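Local coordinates for calcium-regulated actin-bundling protein (Dictyostelium discoideum, PDB 4X3N) that bundles actin filaments in a calcium-regulated manner and may contribute to the structure and reorganization of filopodia and pseudopodia during cell movement, at residues V47-L50 against N51-A55; F63-S66 against V67-T71. One frame throughout, in Å; residues are numbered along the deposited sequence.

Contact 1. Residues V47-L50 against N51-A55; sequences VHFL and NAYWA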
# COMPACT_ATOMS: atom_id res chain seq x y z
N VAL A 47 10.41 -18.74 14.87
CA VAL A 47 11.19 -19.09 15.98
C VAL A 47 10.76 -18.47 17.28
O VAL A 47 10.83 -19.16 18.32
CB VAL A 47 12.66 -18.76 15.72
CG1 VAL A 47 13.41 -18.73 17.03
CG2 VAL A 47 13.26 -19.75 14.72
N HIS A 48 10.27 -17.23 17.29
CA HIS A 48 9.71 -16.69 18.50
C HIS A 48 8.55 -17.56 18.96
O HIS A 48 8.42 -17.89 20.16
CB HIS A 48 9.17 -15.26 18.33
CG HIS A 48 10.19 -14.22 18.56
ND1 HIS A 48 11.17 -13.96 17.63
CD2 HIS A 48 10.43 -13.42 19.61
CE1 HIS A 48 11.95 -12.99 18.07
NE2 HIS A 48 11.55 -12.67 19.29
N PHE A 49 7.69 -17.87 18.02
CA PHE A 49 6.51 -18.73 18.37
C PHE A 49 6.93 -20.09 18.95
O PHE A 49 6.45 -20.51 20.01
CB PHE A 49 5.63 -18.90 17.16
CG PHE A 49 4.46 -19.87 17.39
CD1 PHE A 49 3.40 -19.48 18.15
CD2 PHE A 49 4.48 -21.14 16.91
CE1 PHE A 49 2.34 -20.34 18.41
CE2 PHE A 49 3.42 -22.02 17.17
CZ PHE A 49 2.37 -21.59 17.93
N LEU A 50 7.84 -20.78 18.23
CA LEU A 50 8.28 -22.08 18.61
C LEU A 50 9.01 -22.07 19.95
O LEU A 50 8.69 -22.90 20.81
CB LEU A 50 9.15 -22.70 17.53
CG LEU A 50 8.50 -23.05 16.23
CD1 LEU A 50 9.57 -23.41 15.23
CD2 LEU A 50 7.50 -24.21 16.33
N ASN A 51 9.94 -21.15 20.17
CA ASN A 51 10.53 -21.02 21.49
C ASN A 51 9.52 -20.87 22.61
O ASN A 51 9.74 -21.40 23.67
CB ASN A 51 11.43 -19.80 21.59
CG ASN A 51 12.78 -20.03 20.93
OD1 ASN A 51 13.21 -21.16 20.75
ND2 ASN A 51 13.46 -18.95 20.59
N ALA A 52 8.47 -20.10 22.39
CA ALA A 52 7.53 -19.80 23.44
C ALA A 52 6.65 -21.04 23.74
O ALA A 52 6.28 -21.32 24.88
CB ALA A 52 6.64 -18.64 23.06
N TYR A 53 6.31 -21.78 22.71
CA TYR A 53 5.33 -22.82 22.86
C TYR A 53 5.93 -24.21 22.61
O TYR A 53 5.20 -25.16 22.30
CB TYR A 53 4.17 -22.55 21.91
CG TYR A 53 3.25 -21.49 22.38
CD1 TYR A 53 2.36 -21.72 23.42
CD2 TYR A 53 3.27 -20.21 21.80
CE1 TYR A 53 1.53 -20.71 23.87
CE2 TYR A 53 2.42 -19.21 22.20
CZ TYR A 53 1.55 -19.44 23.24
OH TYR A 53 0.78 -18.40 23.71
N TRP A 54 7.24 -24.35 22.75
CA TRP A 54 7.89 -25.61 22.39
C TRP A 54 7.24 -26.82 23.14
O TRP A 54 7.06 -27.90 22.54
CB TRP A 54 9.43 -25.53 22.66
CG TRP A 54 10.16 -26.62 22.00
CD1 TRP A 54 10.81 -27.69 22.61
CD2 TRP A 54 10.30 -26.82 20.60
NE1 TRP A 54 11.31 -28.52 21.65
CE2 TRP A 54 11.02 -28.00 20.41
CE3 TRP A 54 9.83 -26.13 19.48
CZ2 TRP A 54 11.32 -28.49 19.15
CZ3 TRP A 54 10.14 -26.62 18.22
CH2 TRP A 54 10.88 -27.77 18.06
N ALA A 55 6.87 -26.64 24.40
CA ALA A 55 6.38 -27.76 25.22
C ALA A 55 5.12 -28.26 24.59
O ALA A 55 4.88 -29.45 24.55
CB ALA A 55 6.13 -27.36 26.65
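F49 holds CG anti to its backbone N, beside its carbonyl carbon (chi1 175°), whereas Y53, one turn further along the helix, holds CG on the side of the backbone N (chi1 -78°). These unlike choices bring the two rings together: the side chains cross at roughly a right angle, and CE1 of F49 comes within 3.5 Å of CD2 of Y53. The ring planes make an angle of 39°, so the pair is neither a stack nor a T-shape; the closest atoms are CD1 and CE1 of F49 and CD2 and CE2 of Y53, while CB of Y53 lies over one face of the F49 ring.

The next pair round the helix repeats the i to i+4 spacing with different chemistry. CB of L50 lies 4.0 Å from CE3 of W54, and its CD2 methyl reaches CZ3, so the leucine meets the benzo part of the indole. The carbonyl O of L50 sits at the edge of that indole, near its plane. V47 and N51 run alongside each other, pointing the same way, with CG1 of V47 3.6 Å from ND2 of N51. Along the backbone, hydrogen bonds run from N51 N to V47 O (2.9 Å), from A52 N to H48 O (3.1 Å) and, less straight, from Y53 N to F49 O (3.0 Å).

The turn is walled in by three helices: F49 and Y53 share L158 of helix 153-160, the hydroxyl of Y53 is hydrogen-bonded to D169 of helix 167-174, and helix 273-290 covers V47, L50 and W54, its A275 N donating to N51 OD1.

Contact 2. Residues F63-S66 against V67-T71; sequences FIYS and VGWET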
# COMPACT_ATOMS: atom_id res chain seq x y z
N PHE A 63 5.58 -29.27 10.28
CA PHE A 63 4.59 -28.70 9.44
C PHE A 63 4.77 -27.18 9.33
O PHE A 63 4.60 -26.56 8.29
CB PHE A 63 3.24 -28.99 10.05
CG PHE A 63 2.10 -28.55 9.21
CD1 PHE A 63 1.64 -27.22 9.26
CD2 PHE A 63 1.42 -29.47 8.41
CE1 PHE A 63 0.57 -26.83 8.47
CE2 PHE A 63 0.34 -29.08 7.63
CZ PHE A 63 -0.07 -27.76 7.63
N ILE A 64 5.12 -26.58 10.43
CA ILE A 64 5.25 -25.12 10.49
C ILE A 64 6.33 -24.73 9.50
O ILE A 64 6.21 -23.76 8.74
CB ILE A 64 5.51 -24.64 11.91
CG1 ILE A 64 4.23 -24.71 12.73
CG2 ILE A 64 6.02 -23.16 11.90
CD1 ILE A 64 4.45 -24.74 14.20
N TYR A 65 7.39 -25.53 9.51
CA TYR A 65 8.56 -25.30 8.67
C TYR A 65 8.35 -25.60 7.22
O TYR A 65 8.62 -24.74 6.33
CB TYR A 65 9.75 -26.12 9.20
CG TYR A 65 11.02 -25.89 8.42
CD1 TYR A 65 11.32 -26.68 7.30
CD2 TYR A 65 11.93 -24.91 8.80
CE1 TYR A 65 12.49 -26.48 6.58
CE2 TYR A 65 13.09 -24.70 8.07
CZ TYR A 65 13.35 -25.50 6.97
OH TYR A 65 14.52 -25.30 6.25
N SER A 66 7.82 -26.79 6.96
CA SER A 66 7.72 -27.29 5.58
C SER A 66 6.51 -26.78 4.82
O SER A 66 6.56 -26.66 3.61
CB SER A 66 7.69 -28.82 5.60
OG SER A 66 8.99 -29.24 5.87
N VAL A 67 5.43 -26.53 5.53
CA VAL A 67 4.17 -26.17 4.91
C VAL A 67 3.73 -24.76 5.26
O VAL A 67 3.40 -24.00 4.37
CB VAL A 67 3.03 -27.10 5.35
CG1 VAL A 67 1.73 -26.81 4.58
CG2 VAL A 67 3.41 -28.57 5.16
N GLY A 68 3.69 -24.41 6.54
CA GLY A 68 3.27 -23.05 6.92
C GLY A 68 4.19 -21.98 6.37
O GLY A 68 3.77 -21.06 5.60
N TRP A 69 5.47 -22.11 6.69
CA TRP A 69 6.46 -21.14 6.22
C TRP A 69 6.56 -21.05 4.70
O TRP A 69 6.62 -19.92 4.13
CB TRP A 69 7.80 -21.46 6.85
CG TRP A 69 8.87 -20.47 6.67
CD1 TRP A 69 8.76 -19.15 6.78
CD2 TRP A 69 10.27 -20.74 6.41
NE1 TRP A 69 10.03 -18.57 6.62
CE2 TRP A 69 10.93 -19.54 6.34
CE3 TRP A 69 11.00 -21.91 6.17
CZ2 TRP A 69 12.30 -19.44 6.07
CZ3 TRP A 69 12.37 -21.82 5.92
CH2 TRP A 69 13.00 -20.60 5.88
N GLU A 70 6.65 -22.21 4.04
CA GLU A 70 6.81 -22.22 2.60
C GLU A 70 5.68 -21.55 1.97
O GLU A 70 5.87 -20.80 1.02
CB GLU A 70 6.90 -23.62 2.01
CG GLU A 70 8.29 -24.23 2.25
CD GLU A 70 9.42 -23.38 1.63
OE1 GLU A 70 9.22 -22.97 0.47
OE2 GLU A 70 10.47 -23.11 2.29
N THR A 71 4.48 -21.79 2.49
CA THR A 71 3.33 -21.25 1.82
C THR A 71 3.23 -19.72 1.97
O THR A 71 2.81 -19.06 1.03
CB THR A 71 2.04 -21.97 2.24
OG1 THR A 71 2.25 -23.37 2.09
CG2 THR A 71 0.89 -21.55 1.38
O HOH W 1 10.67 -24.92 3.97
O HOH W 2 13.16 -24.73 3.49
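I64 O accepts its hydrogen bond from W69 N, five residues on, which marks a wider pi-type turn inside helix 61-79. The backbone bonds explain how the helix enters it. F63 O takes two donors, V67 N at 2.9 Å in the usual alpha-helical spacing and G68 N, also at 2.9 Å, one residue further; the G68 donor lies in the carbonyl plane and the V67 donor is tilted out of it. The bond from W69 N to I64 O, at 2.7 Å, then completes the wider turn.

Apolar contacts fall on two separate sides. With CG opposite its backbone N (chi1 -175°), F63 lays one ring face against V67, whose CB stands 3.8 Å from the ring centroid and only 7° off the ring normal: a CH-pi contact through the branch point, with CG1 leaning toward CZ and CG2 toward CD2. Replacing F63 with an alanine would probably leave V67 without the ring face its CB and methyls rest on, and take away the ring's own contact with C110 of helix 96-111. Y65 and W69, by contrast, run alongside each other and point the same way; CE2 of the tyrosine is 3.7 Å from CZ3 of the indole, with the planes inclined at 45°, and CE3 of W69 lies over one face of the Y65 ring, offset toward its rim.

Polar groups finish the turn. One water donates both to Y65 O, at 3.1 Å, and to OE2 of E70, at 2.5 Å, bridging backbone and carboxylate; that carboxylate is also salt-bridged to K73. Y65 OH is hydrogen-bonded to D282 and W69 NE1 to E90. V67 O accepts from the backbone N of T71 and, at 2.6 Å, from the same residue's OG1.

Contacts 1 and 2 belong to consecutive helices, 42-57 and 61-79, and their centres are about 15 Å apart. They meet through I64, whose CD1 packs 3.8 Å from L50 CD2 and 4.2 Å from F49 CE2, so the methyl at the tip of the isoleucine joins the two turns. A second tie is W278 of helix 273-290, which touches V47 and L50 in contact 1 and turns edge-to-face with Y65 and W69 in contact 2. The calcium ion is linked less directly: helix 153-160, on which F49 packs, carries E155, a residue of the metal site, whose D144, N146, D148, R150 and E155 are consistent with an EF-hand loop.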